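Local atomic coordinates of anthranilate-CoA ligase (Stigmatella aurantiaca, PDB entry 4WV3), a protein that belongs to the AMP-binding enzyme family of the ANL clan, pairing a large N-terminal part with a small C-terminal domain. Residues Glu430-Gln435 and Thr481-Ala486; Arg474-His479 and Arg491-Val496. All blocks are in the same frame, centred on the assembly; numbering follows the deposited sequence.

Contact 1. Residues Glu430-Gln435 and Thr481-Ala486; sequences ESTLIQ and TEKMAA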
loop_
_atom_site.group_PDB
_atom_site.type_symbol
_atom_site.label_atom_id
_atom_site.label_comp_id
_atom_site.label_asym_id
_atom_site.label_seq_id
_atom_site.Cartn_x
_atom_site.Cartn_y
_atom_site.Cartn_z
ATOM N N GLU A 430 17.379 -12.219 -2.110
ATOM C CA GLU A 430 17.372 -10.811 -2.494
ATOM C C GLU A 430 17.963 -9.931 -1.396
ATOM O O GLU A 430 18.647 -8.946 -1.680
ATOM C CB GLU A 430 15.952 -10.349 -2.830
ATOM C CG GLU A 430 15.389 -10.940 -4.114
ATOM C CD GLU A 430 13.892 -10.727 -4.248
ATOM O OE1 GLU A 430 13.331 -9.924 -3.472
ATOM O OE2 GLU A 430 13.274 -11.365 -5.127
ATOM N N SER A 431 17.697 -10.292 -0.144
ATOM C CA SER A 431 18.208 -9.544 1.000
ATOM C C SER A 431 19.722 -9.668 1.105
ATOM O O SER A 431 20.398 -8.759 1.586
ATOM C CB SER A 431 17.554 -10.029 2.295
ATOM O OG SER A 431 18.099 -9.366 3.422
ATOM N N THR A 432 20.248 -10.803 0.656
ATOM C CA THR A 432 21.684 -11.040 0.667
ATOM C C THR A 432 22.364 -10.271 -0.461
ATOM O O THR A 432 23.417 -9.664 -0.266
ATOM C CB THR A 432 22.006 -12.541 0.535
ATOM O OG1 THR A 432 21.505 -13.241 1.681
ATOM C CG2 THR A 432 23.506 -12.763 0.430
ATOM N N LEU A 433 21.749 -10.295 -1.640
ATOM C CA LEU A 433 22.286 -9.605 -2.807
ATOM C C LEU A 433 22.379 -8.097 -2.588
ATOM O O LEU A 433 23.334 -7.454 -3.025
ATOM C CB LEU A 433 21.428 -9.896 -4.040
ATOM C CG LEU A 433 21.498 -11.308 -4.620
ATOM C CD1 LEU A 433 20.329 -11.555 -5.557
ATOM C CD2 LEU A 433 22.811 -11.510 -5.352
ATOM N N ILE A 434 21.386 -7.540 -1.903
ATOM C CA ILE A 434 21.316 -6.095 -1.707
ATOM C C ILE A 434 22.363 -5.597 -0.707
ATOM O O ILE A 434 22.599 -4.395 -0.591
ATOM C CB ILE A 434 19.900 -5.652 -1.272
ATOM C CG1 ILE A 434 19.627 -4.211 -1.714
ATOM C CG2 ILE A 434 19.715 -5.830 0.230
ATOM C CD1 ILE A 434 18.207 -3.752 -1.461
ATOM N N GLN A 435 22.995 -6.527 0.006
ATOM C CA GLN A 435 24.069 -6.179 0.930
ATOM C C GLN A 435 25.276 -5.621 0.184
ATOM O O GLN A 435 26.004 -4.778 0.709
ATOM C CB GLN A 435 24.483 -7.390 1.768
ATOM C CG GLN A 435 23.450 -7.819 2.794
ATOM C CD GLN A 435 23.879 -9.046 3.574
ATOM O OE1 GLN A 435 24.843 -9.720 3.212
ATOM N NE2 GLN A 435 23.162 -9.342 4.651
ATOM N N THR A 481 28.262 -17.074 -1.975
ATOM C CA THR A 481 28.872 -18.314 -1.512
ATOM C C THR A 481 29.115 -18.254 -0.005
ATOM O O THR A 481 28.996 -19.259 0.697
ATOM C CB THR A 481 30.203 -18.585 -2.241
ATOM O OG1 THR A 481 29.985 -18.572 -3.657
ATOM C CG2 THR A 481 30.779 -19.934 -1.834
ATOM N N GLU A 482 29.440 -17.063 0.487
ATOM C CA GLU A 482 29.755 -16.879 1.898
ATOM C C GLU A 482 28.514 -16.752 2.778
ATOM O O GLU A 482 28.546 -17.098 3.958
ATOM C CB GLU A 482 30.649 -15.651 2.090
ATOM C CG GLU A 482 32.052 -15.807 1.527
ATOM C CD GLU A 482 32.871 -14.536 1.648
ATOM O OE1 GLU A 482 32.281 -13.437 1.569
ATOM O OE2 GLU A 482 34.103 -14.636 1.825
ATOM N N LYS A 483 27.420 -16.261 2.203
ATOM C CA LYS A 483 26.237 -15.928 2.996
ATOM C C LYS A 483 25.075 -16.914 2.870
ATOM O O LYS A 483 24.256 -17.027 3.783
ATOM C CB LYS A 483 25.756 -14.510 2.674
ATOM C CG LYS A 483 26.310 -13.431 3.595
ATOM C CD LYS A 483 27.816 -13.289 3.461
ATOM C CE LYS A 483 28.359 -12.253 4.431
ATOM N NZ LYS A 483 27.747 -10.912 4.216
ATOM N N MET A 484 24.996 -17.621 1.748
ATOM C CA MET A 484 23.875 -18.527 1.514
ATOM C C MET A 484 24.324 -19.954 1.235
ATOM O O MET A 484 25.455 -20.191 0.809
ATOM C CB MET A 484 23.018 -18.030 0.351
ATOM C CG MET A 484 22.500 -16.617 0.512
ATOM S SD MET A 484 21.450 -16.148 -0.871
ATOM C CE MET A 484 22.510 -16.575 -2.248
ATOM N N ALA A 485 23.425 -20.904 1.479
ATOM C CA ALA A 485 23.687 -22.300 1.159
ATOM C C ALA A 485 23.748 -22.462 -0.354
ATOM O O ALA A 485 23.213 -21.635 -1.093
ATOM C CB ALA A 485 22.624 -23.206 1.761
ATOM N N ALA A 486 24.399 -23.529 -0.807
ATOM C CA ALA A 486 24.673 -23.714 -2.228
ATOM C C ALA A 486 23.415 -23.758 -3.096
ATOM O O ALA A 486 23.398 -23.214 -4.201
ATOM C CB ALA A 486 25.485 -24.985 -2.433
#
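Thr432 lays its CG2 methyl over the root of the Lys483 side chain, with CG2 3.6 Å from Lys483 CB. With chi1 at -64°, OG1 lies beside the backbone N and over Met484, and CG2 is left anti to that N, turned to Lys483. Met484 runs past Thr432 in the opposite direction. Its CG sits 3.7 Å from Thr432 OG1, and its SD lies 3.9 Å from Thr432 CB. Both branches of the threonine are packed: OG1 on Met484, and CG2 on Lys483 CB, with Met484 CG a little further off. The hydroxyl takes part here by packing alone; its hydrogen bond goes to Glu428 O, one turn earlier in its own helix.

The contact belongs to the small C-terminal domain of the AMP-binding enzyme family. Here helix 426-433 meets the end of helix 470-483, and both helices pack beside a three-stranded mixed sheet. Met484 is the first residue to leave helical geometry, and its extended backbone starts the chain toward the next strand. Beyond the contact, Met484 O accepts a hydrogen bond from Arg489 NE, and the Met484 side chain touches Pro490. On the other helix, Glu430 makes a salt bridge with Arg509 and accepts a hydrogen bond from Val444 N.

A polar contact lies at the exposed margin. Lys483 NZ gives a weak hydrogen bond to Gln435 OE1, at 3.3 Å. Bends at chi2 (65°) and chi4 (-59°) bring the lysine amine across to the amide. Gln435 crosses the lysine at a slant. Its OE1 is also 4.0 Å from Lys483 CG, so the amide oxygen borders the aliphatic part of the lysine as well.

Contact 2. Residues Arg474-His479 and Arg491-Val496; sequences RQITDH and RWIEFV
Ile476 of the helix meets Ile493 and Phe495 of strand 492-496 with both of its branches. The contact lies inside a beta-alpha-beta unit made of strand 454-462, helix 470-483 and strand 492-496. The Ile476 CG2 methyl meets Ile493 CD1 at 3.7 Å. Its CD1 reaches the edge of the Phe495 ring near the ring plane, 3.9 Å from CE1 and 4.0 Å from CZ. The Ile476 chain is extended at chi2 (-178°), which carries CD1 out to the ring. The axes of the two short segments make an angle of 138° between their N-to-C directions and come within 10.6 Å.

Further out, strand 492-496 is held parallel to strand 454-462 by backbone hydrogen bonds, among them those of Glu494 with Ala458 and Ile460. The Ile493 side chain also touches Ile460 of that neighbouring strand. Phe495 packs on Leu472 and Ile473 of the helix and on Pro468 of the loop before it, so its ring is set against the start of the helix. Thr477 is a lesser neighbour of Ile493: its OG1 lies 4.2 Å from Ile493 CD1 and is hydrogen-bonded to Ile473 O.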
loop_
_atom_site.group_PDB
_atom_site.type_symbol
_atom_site.label_atom_id
_atom_site.label_comp_id
_atom_site.label_asym_id
_atom_site.label_seq_id
_atom_site.Cartn_x
_atom_site.Cartn_y
_atom_site.Cartn_z
ATOM N N ARG A 474 32.028 -11.541 -10.068
ATOM C CA ARG A 474 32.807 -12.374 -9.163
ATOM C C ARG A 474 32.560 -11.996 -7.703
ATOM O O ARG A 474 32.440 -12.867 -6.841
ATOM C CB ARG A 474 34.295 -12.270 -9.503
ATOM C CG ARG A 474 35.214 -13.061 -8.589
ATOM C CD ARG A 474 36.629 -13.092 -9.144
ATOM N NE ARG A 474 37.101 -11.760 -9.511
ATOM C CZ ARG A 474 37.717 -11.473 -10.653
ATOM N NH1 ARG A 474 37.942 -12.427 -11.547
ATOM N NH2 ARG A 474 38.111 -10.232 -10.904
ATOM N N GLN A 475 32.478 -10.695 -7.434
ATOM C CA GLN A 475 32.216 -10.203 -6.083
ATOM C C GLN A 475 30.843 -10.644 -5.587
ATOM O O GLN A 475 30.706 -11.135 -4.467
ATOM C CB GLN A 475 32.323 -8.678 -6.028
ATOM C CG GLN A 475 33.729 -8.139 -6.230
ATOM C CD GLN A 475 33.788 -6.626 -6.161
ATOM O OE1 GLN A 475 32.896 -5.983 -5.606
ATOM N NE2 GLN A 475 34.838 -6.047 -6.731
ATOM N N ILE A 476 29.829 -10.462 -6.428
ATOM C CA ILE A 476 28.469 -10.870 -6.095
ATOM C C ILE A 476 28.392 -12.385 -5.928
ATOM O O ILE A 476 27.706 -12.889 -5.036
ATOM C CB ILE A 476 27.464 -10.405 -7.170
ATOM C CG1 ILE A 476 27.405 -8.877 -7.215
ATOM C CG2 ILE A 476 26.080 -10.970 -6.902
ATOM C CD1 ILE A 476 26.410 -8.332 -8.218
ATOM N N THR A 477 29.112 -13.105 -6.783
ATOM C CA THR A 477 29.160 -14.561 -6.715
ATOM C C THR A 477 29.790 -15.036 -5.410
ATOM O O THR A 477 29.246 -15.904 -4.728
ATOM C CB THR A 477 29.946 -15.152 -7.901
ATOM O OG1 THR A 477 29.325 -14.761 -9.131
ATOM C CG2 THR A 477 29.982 -16.670 -7.817
ATOM N N ASP A 478 30.937 -14.459 -5.064
ATOM C CA ASP A 478 31.644 -14.836 -3.843
ATOM C C ASP A 478 30.876 -14.417 -2.593
ATOM O O ASP A 478 31.008 -15.035 -1.537
ATOM C CB ASP A 478 33.053 -14.237 -3.826
ATOM C CG ASP A 478 33.918 -14.749 -4.961
ATOM O OD1 ASP A 478 33.580 -15.806 -5.538
ATOM O OD2 ASP A 478 34.936 -14.097 -5.276
ATOM N N HIS A 479 30.074 -13.365 -2.721
ATOM C CA HIS A 479 29.257 -12.888 -1.614
ATOM C C HIS A 479 28.120 -13.862 -1.319
ATOM O O HIS A 479 27.738 -14.056 -0.165
ATOM C CB HIS A 479 28.697 -11.500 -1.926
ATOM C CG HIS A 479 27.767 -10.972 -0.880
ATOM N ND1 HIS A 479 28.160 -10.748 0.422
ATOM C CD2 HIS A 479 26.460 -10.623 -0.943
ATOM C CE1 HIS A 479 27.136 -10.283 1.115
ATOM N NE2 HIS A 479 26.092 -10.198 0.310
ATOM N N ARG A 491 21.885 -19.320 -9.853
ATOM C CA ARG A 491 22.561 -19.994 -10.955
ATOM C C ARG A 491 22.916 -18.999 -12.055
ATOM O O ARG A 491 23.978 -19.091 -12.673
ATOM C CB ARG A 491 21.666 -21.105 -11.508
ATOM C CG ARG A 491 22.091 -21.676 -12.850
ATOM C CD ARG A 491 23.308 -22.574 -12.739
ATOM N NE ARG A 491 23.531 -23.321 -13.975
ATOM C CZ ARG A 491 24.258 -22.878 -14.997
ATOM N NH1 ARG A 491 24.841 -21.687 -14.932
ATOM N NH2 ARG A 491 24.404 -23.624 -16.083
ATOM N N TRP A 492 22.021 -18.046 -12.295
ATOM C CA TRP A 492 22.267 -16.987 -13.266
ATOM C C TRP A 492 22.139 -15.619 -12.611
ATOM O O TRP A 492 21.277 -15.404 -11.759
ATOM C CB TRP A 492 21.280 -17.070 -14.431
ATOM C CG TRP A 492 21.165 -18.420 -15.055
ATOM C CD1 TRP A 492 21.945 -18.934 -16.051
ATOM C CD2 TRP A 492 20.199 -19.428 -14.741
ATOM N NE1 TRP A 492 21.527 -20.203 -16.370
ATOM C CE2 TRP A 492 20.456 -20.529 -15.580
ATOM C CE3 TRP A 492 19.143 -19.506 -13.827
ATOM C CZ2 TRP A 492 19.697 -21.696 -15.533
ATOM C CZ3 TRP A 492 18.390 -20.664 -13.782
ATOM C CH2 TRP A 492 18.671 -21.743 -14.629
ATOM N N ILE A 493 22.999 -14.694 -13.020
ATOM C CA ILE A 493 22.905 -13.310 -12.576
ATOM C C ILE A 493 22.801 -12.392 -13.786
ATOM O O ILE A 493 23.764 -12.220 -14.532
ATOM C CB ILE A 493 24.115 -12.904 -11.718
ATOM C CG1 ILE A 493 24.154 -13.730 -10.432
ATOM C CG2 ILE A 493 24.061 -11.418 -11.393
ATOM C CD1 ILE A 493 25.346 -13.433 -9.553
ATOM N N GLU A 494 21.622 -11.813 -13.982
ATOM C CA GLU A 494 21.387 -10.924 -15.111
ATOM C C GLU A 494 21.183 -9.489 -14.642
ATOM O O GLU A 494 20.341 -9.216 -13.788
ATOM C CB GLU A 494 20.181 -11.397 -15.924
ATOM C CG GLU A 494 19.814 -10.485 -17.081
ATOM C CD GLU A 494 18.872 -11.148 -18.065
ATOM O OE1 GLU A 494 18.929 -12.389 -18.199
ATOM O OE2 GLU A 494 18.073 -10.429 -18.703
ATOM N N PHE A 495 21.965 -8.574 -15.203
ATOM C CA PHE A 495 21.876 -7.169 -14.833
ATOM C C PHE A 495 20.867 -6.435 -15.705
ATOM O O PHE A 495 20.915 -6.518 -16.932
ATOM C CB PHE A 495 23.250 -6.503 -14.914
ATOM C CG PHE A 495 24.256 -7.080 -13.960
ATOM C CD1 PHE A 495 24.284 -6.673 -12.636
ATOM C CD2 PHE A 495 25.166 -8.034 -14.382
ATOM C CE1 PHE A 495 25.205 -7.203 -11.752
ATOM C CE2 PHE A 495 26.090 -8.567 -13.503
ATOM C CZ PHE A 495 26.109 -8.152 -12.187
ATOM N N VAL A 496 19.947 -5.726 -15.061
ATOM C CA VAL A 496 18.916 -4.982 -15.770
ATOM C C VAL A 496 18.900 -3.525 -15.324
ATOM O O VAL A 496 19.523 -3.166 -14.325
ATOM C CB VAL A 496 17.519 -5.595 -15.544
ATOM C CG1 VAL A 496 17.460 -7.007 -16.107
ATOM C CG2 VAL A 496 17.171 -5.590 -14.063
#

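Overall arrangement
After the large N-terminal part, the chain passes through 430-435, on helix 426-433. It then forms strands 439-448 and 454-462 and enters helix 470-483, where 474-479 opens contact 2. Slightly further along, 481-486 closes contact 1 over a loop of 45 residues. Strand 492-496 then closes contact 2 over only 11. The two contacts therefore cross rather than nest. Their centres are about 10 Å apart, and both use helix 470-483, which joins helix 426-433 to the edge strand 492-496. They also touch directly: His479 NE2 probably hydrogen-bonds to Thr432 O, and Leu433 CD2 packs on Ile476 CG2.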